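Local coordinates for protein single-stranded-DNA-specific exonuclease RecJ (Thermus thermophilus, PDB 2ZXR) that degrades single-stranded DNA exonucleolytically in the 5' to 3' direction, using divalent metal ions, magnesium above all, as cofactors, at residues D84-L96 against T186-L198. Numbering follows the deposited sequence.
With MG (magnesium ion), chain B.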
loop_
_atom_site.group_PDB
_atom_site.type_symbol
_atom_site.label_atom_id
_atom_site.label_comp_id
_atom_site.label_asym_id
_atom_site.label_seq_id
_atom_site.Cartn_x
_atom_site.Cartn_y
_atom_site.Cartn_z
ATOM N N ASP A 84 -8.959 -15.862 -6.326
ATOM C CA ASP A 84 -7.693 -16.343 -6.861
ATOM C C ASP A 84 -7.852 -17.802 -7.348
ATOM O O ASP A 84 -7.425 -18.142 -8.447
ATOM C CB ASP A 84 -6.596 -16.239 -5.780
ATOM C CG ASP A 84 -5.188 -16.429 -6.346
ATOM O OD1 ASP A 84 -4.955 -16.076 -7.524
ATOM O OD2 ASP A 84 -4.301 -16.908 -5.601
ATOM N N GLY A 85 -8.445 -18.665 -6.526
ATOM C CA GLY A 85 -8.647 -20.046 -6.942
ATOM C C GLY A 85 -9.663 -20.166 -8.085
ATOM O O GLY A 85 -9.475 -20.952 -9.028
ATOM N N LEU A 86 -10.742 -19.394 -8.022
ATOM C CA LEU A 86 -11.754 -19.457 -9.067
ATOM C C LEU A 86 -11.288 -18.936 -10.425
ATOM O O LEU A 86 -11.619 -19.536 -11.471
ATOM C CB LEU A 86 -13.018 -18.718 -8.639
ATOM C CG LEU A 86 -13.796 -19.365 -7.494
ATOM C CD1 LEU A 86 -14.879 -18.421 -6.998
ATOM C CD2 LEU A 86 -14.430 -20.657 -7.979
ATOM N N THR A 87 -10.532 -17.833 -10.434
ATOM C CA THR A 87 -10.074 -17.308 -11.707
ATOM C C THR A 87 -9.019 -18.256 -12.255
ATOM O O THR A 87 -8.950 -18.478 -13.464
ATOM C CB THR A 87 -9.533 -15.858 -11.589
ATOM O OG1 THR A 87 -8.523 -15.788 -10.582
ATOM C CG2 THR A 87 -10.673 -14.896 -11.261
ATOM N N GLY A 88 -8.225 -18.837 -11.357
ATOM C CA GLY A 88 -7.211 -19.782 -11.762
ATOM C C GLY A 88 -7.854 -21.033 -12.376
ATOM O O GLY A 88 -7.376 -21.544 -13.388
ATOM N N THR A 89 -8.923 -21.569 -11.793
ATOM C CA THR A 89 -9.495 -22.747 -12.445
ATOM C C THR A 89 -10.205 -22.350 -13.758
ATOM O O THR A 89 -10.170 -23.102 -14.733
ATOM C CB THR A 89 -10.405 -23.648 -11.497
ATOM O OG1 THR A 89 -11.784 -23.397 -11.725
ATOM C CG2 THR A 89 -10.077 -23.463 -10.061
ATOM N N ALA A 90 -10.785 -21.149 -13.825
ATOM C CA ALA A 90 -11.418 -20.741 -15.068
ATOM C C ALA A 90 -10.353 -20.698 -16.162
ATOM O O ALA A 90 -10.615 -21.075 -17.292
ATOM C CB ALA A 90 -12.104 -19.382 -14.926
ATOM N N ILE A 91 -9.144 -20.267 -15.817
ATOM C CA ILE A 91 -8.080 -20.200 -16.795
ATOM C C ILE A 91 -7.741 -21.598 -17.296
ATOM O O ILE A 91 -7.691 -21.836 -18.494
ATOM C CB ILE A 91 -6.782 -19.549 -16.196
ATOM C CG1 ILE A 91 -6.959 -18.036 -16.081
ATOM C CG2 ILE A 91 -5.556 -19.836 -17.088
ATOM C CD1 ILE A 91 -5.893 -17.408 -15.160
ATOM N N LEU A 92 -7.496 -22.524 -16.378
ATOM C CA LEU A 92 -7.146 -23.865 -16.793
ATOM C C LEU A 92 -8.277 -24.576 -17.502
ATOM O O LEU A 92 -8.026 -25.253 -18.499
ATOM C CB LEU A 92 -6.651 -24.673 -15.590
ATOM C CG LEU A 92 -5.299 -24.097 -15.134
ATOM C CD1 LEU A 92 -4.973 -24.573 -13.756
ATOM C CD2 LEU A 92 -4.210 -24.503 -16.106
ATOM N N VAL A 93 -9.512 -24.429 -17.021
ATOM C CA VAL A 93 -10.617 -25.106 -17.693
ATOM C C VAL A 93 -10.862 -24.535 -19.095
ATOM O O VAL A 93 -10.907 -25.290 -20.068
ATOM C CB VAL A 93 -11.921 -25.048 -16.849
ATOM C CG1 VAL A 93 -13.130 -25.516 -17.695
ATOM C CG2 VAL A 93 -11.755 -25.948 -15.586
ATOM N N ARG A 94 -11.024 -23.222 -19.224
ATOM C CA ARG A 94 -11.228 -22.654 -20.561
ATOM C C ARG A 94 -9.997 -22.940 -21.434
ATOM O O ARG A 94 -10.123 -23.411 -22.553
ATOM C CB ARG A 94 -11.442 -21.129 -20.510
ATOM C CG ARG A 94 -12.835 -20.628 -20.067
ATOM C CD ARG A 94 -12.834 -19.106 -20.244
ATOM N NE ARG A 94 -14.056 -18.379 -19.933
ATOM C CZ ARG A 94 -15.104 -18.259 -20.737
ATOM N NH1 ARG A 94 -15.095 -18.860 -21.928
ATOM N NH2 ARG A 94 -16.124 -17.460 -20.388
ATOM N N GLY A 95 -8.809 -22.637 -20.926
ATOM C CA GLY A 95 -7.598 -22.841 -21.704
ATOM C C GLY A 95 -7.360 -24.254 -22.223
ATOM O O GLY A 95 -7.026 -24.449 -23.399
ATOM N N LEU A 96 -7.498 -25.246 -21.348
ATOM C CA LEU A 96 -7.286 -26.623 -21.751
ATOM C C LEU A 96 -8.432 -27.083 -22.667
ATOM O O LEU A 96 -8.199 -27.797 -23.640
ATOM C CB LEU A 96 -7.175 -27.520 -20.515
ATOM C CG LEU A 96 -5.939 -27.308 -19.620
ATOM C CD1 LEU A 96 -6.036 -28.138 -18.375
ATOM C CD2 LEU A 96 -4.688 -27.710 -20.386
ATOM N N THR A 186 0.518 -15.556 -8.031
ATOM C CA THR A 186 -0.470 -16.159 -7.132
ATOM C C THR A 186 -1.006 -17.475 -7.706
ATOM O O THR A 186 -0.467 -18.003 -8.672
ATOM C CB THR A 186 -1.667 -15.191 -6.885
ATOM O OG1 THR A 186 -2.392 -15.000 -8.105
ATOM C CG2 THR A 186 -1.168 -13.834 -6.399
ATOM N N GLY A 187 -2.072 -17.992 -7.107
ATOM C CA GLY A 187 -2.651 -19.226 -7.606
ATOM C C GLY A 187 -3.084 -19.069 -9.060
ATOM O O GLY A 187 -2.846 -19.951 -9.886
ATOM N N ALA A 188 -3.740 -17.956 -9.371
ATOM C CA ALA A 188 -4.201 -17.702 -10.726
ATOM C C ALA A 188 -3.011 -17.338 -11.620
ATOM O O ALA A 188 -3.018 -17.619 -12.822
ATOM C CB ALA A 188 -5.249 -16.575 -10.732
ATOM N N GLY A 189 -1.995 -16.709 -11.028
ATOM C CA GLY A 189 -0.812 -16.347 -11.792
ATOM C C GLY A 189 -0.072 -17.589 -12.273
ATOM O O GLY A 189 0.399 -17.652 -13.425
ATOM N N VAL A 190 0.034 -18.576 -11.377
ATOM C CA VAL A 190 0.701 -19.837 -11.687
ATOM C C VAL A 190 -0.161 -20.664 -12.675
ATOM O O VAL A 190 0.384 -21.275 -13.592
ATOM C CB VAL A 190 1.015 -20.634 -10.379
ATOM C CG1 VAL A 190 1.600 -22.020 -10.731
ATOM C CG2 VAL A 190 2.042 -19.850 -9.520
ATOM N N ALA A 191 -1.485 -20.666 -12.510
ATOM C CA ALA A 191 -2.358 -21.363 -13.469
ATOM C C ALA A 191 -2.104 -20.762 -14.878
ATOM O O ALA A 191 -2.046 -21.469 -15.891
ATOM C CB ALA A 191 -3.811 -21.158 -13.106
ATOM N N PHE A 192 -1.974 -19.442 -14.919
ATOM C CA PHE A 192 -1.719 -18.721 -16.164
ATOM C C PHE A 192 -0.339 -19.130 -16.721
ATOM O O PHE A 192 -0.199 -19.401 -17.895
ATOM C CB PHE A 192 -1.762 -17.215 -15.861
ATOM C CG PHE A 192 -1.439 -16.343 -17.022
ATOM C CD1 PHE A 192 -2.388 -16.075 -17.984
ATOM C CD2 PHE A 192 -0.181 -15.752 -17.137
ATOM C CE1 PHE A 192 -2.103 -15.227 -19.047
ATOM C CE2 PHE A 192 0.110 -14.903 -18.207
ATOM C CZ PHE A 192 -0.854 -14.645 -19.151
ATOM N N LEU A 193 0.676 -19.175 -15.869
ATOM C CA LEU A 193 2.016 -19.553 -16.314
ATOM C C LEU A 193 2.011 -20.969 -16.880
ATOM O O LEU A 193 2.645 -21.232 -17.905
ATOM C CB LEU A 193 3.014 -19.443 -15.159
ATOM C CG LEU A 193 3.307 -17.984 -14.787
ATOM C CD1 LEU A 193 4.002 -17.897 -13.430
ATOM C CD2 LEU A 193 4.145 -17.352 -15.901
ATOM N N LEU A 194 1.279 -21.864 -16.211
ATOM C CA LEU A 194 1.153 -23.254 -16.629
ATOM C C LEU A 194 0.491 -23.345 -17.997
ATOM O O LEU A 194 0.965 -24.086 -18.868
ATOM C CB LEU A 194 0.331 -24.052 -15.611
ATOM C CG LEU A 194 0.142 -25.555 -15.883
ATOM C CD1 LEU A 194 1.515 -26.236 -15.967
ATOM C CD2 LEU A 194 -0.702 -26.206 -14.756
ATOM N N LEU A 195 -0.615 -22.625 -18.199
ATOM C CA LEU A 195 -1.265 -22.663 -19.506
ATOM C C LEU A 195 -0.259 -22.149 -20.562
ATOM O O LEU A 195 -0.180 -22.666 -21.678
ATOM C CB LEU A 195 -2.527 -21.780 -19.521
ATOM C CG LEU A 195 -3.251 -21.666 -20.876
ATOM C CD1 LEU A 195 -3.703 -23.042 -21.330
ATOM C CD2 LEU A 195 -4.430 -20.710 -20.761
ATOM N N TRP A 196 0.515 -21.130 -20.187
ATOM C CA TRP A 196 1.501 -20.520 -21.083
ATOM C C TRP A 196 2.624 -21.524 -21.432
ATOM O O TRP A 196 3.050 -21.632 -22.594
ATOM C CB TRP A 196 2.082 -19.274 -20.411
ATOM C CG TRP A 196 2.925 -18.371 -21.280
ATOM C CD1 TRP A 196 3.576 -18.698 -22.436
ATOM C CD2 TRP A 196 3.246 -17.001 -21.016
ATOM N NE1 TRP A 196 4.284 -17.613 -22.902
ATOM C CE2 TRP A 196 4.096 -16.561 -22.048
ATOM C CE3 TRP A 196 2.897 -16.103 -19.998
ATOM C CZ2 TRP A 196 4.609 -15.259 -22.099
ATOM C CZ3 TRP A 196 3.411 -14.798 -20.051
ATOM C CH2 TRP A 196 4.258 -14.396 -21.099
ATOM N N ALA A 197 3.102 -22.241 -20.419
ATOM C CA ALA A 197 4.136 -23.249 -20.622
ATOM C C ALA A 197 3.624 -24.296 -21.620
ATOM O O ALA A 197 4.359 -24.730 -22.498
ATOM C CB ALA A 197 4.495 -23.907 -19.287
ATOM N N LEU A 198 2.362 -24.696 -21.485
ATOM C CA LEU A 198 1.772 -25.668 -22.401
ATOM C C LEU A 198 1.704 -25.100 -23.838
ATOM O O LEU A 198 1.969 -25.811 -24.807
ATOM C CB LEU A 198 0.363 -26.061 -21.931
ATOM C CG LEU A 198 -0.425 -26.995 -22.871
ATOM C CD1 LEU A 198 0.311 -28.332 -23.031
ATOM C CD2 LEU A 198 -1.826 -27.222 -22.327
HETATM MG MG MG B . -3.998 -17.184 -3.332
HETATM O O HOH W 1 -5.991 -16.200 -2.584
#
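Asp84 meets Thr186, Gly187 and Ala188 where two nearly parallel helices of the DHH domain begin, their axes 7.8 Å apart at closest approach and inclined by 12°. Followed outward, Asp84 has CG anti to the backbone N (chi1 -167°), which carries the carboxylate across to the start of the second helix. Asp84 CB has the magnesium as its neighbour, and Asp84 CG approaches both the metal and Gly187 N. Asp84 OD2 binds magnesium at 2.3 Å and accepts from Gly187 N on its syn side; Asp84 OD1 accepts from Thr186 OG1 and from Ala188 N (2.9 Å), which reach it from opposite faces of the carboxylate plane. Three bonds and the metal thus fix the rotation of the group. Asp136, His160, His161, Asp221 and a water also bind the magnesium. Aspartate suits the place because its two oxygens can serve metal and helix at once. Threonine suits the N-cap because its one hydroxyl can do two jobs: Thr186 OG1 donates to Asp84 OD1 and accepts a weak capping bond from Gly189 N.

Beyond the carboxylate the helices close up. Gly88, lacking a side chain, lets its CA come within 3.8 Å of Ala188 CA, and Ala191 CB, a small methyl, rests 3.6 Å from Gly88 O. Ile91 is a knob in a hole formed by Ala188, Ala191, Phe192 and Leu195: its CD1 points to Ala188 O, while CG2 meets Leu195 CD2. Ile91 also touches Leu213 and Ala214 of helix 211-220. Leu92 lays CD1 on Ala191 CB (3.7 Å), and bare Gly95 leaves room for both methyls of Leu195. At the far end Leu96 and Leu198 cross at about a right angle, with Leu96 CD2 pressed tightly against Leu198 CD2 at 3.5 Å.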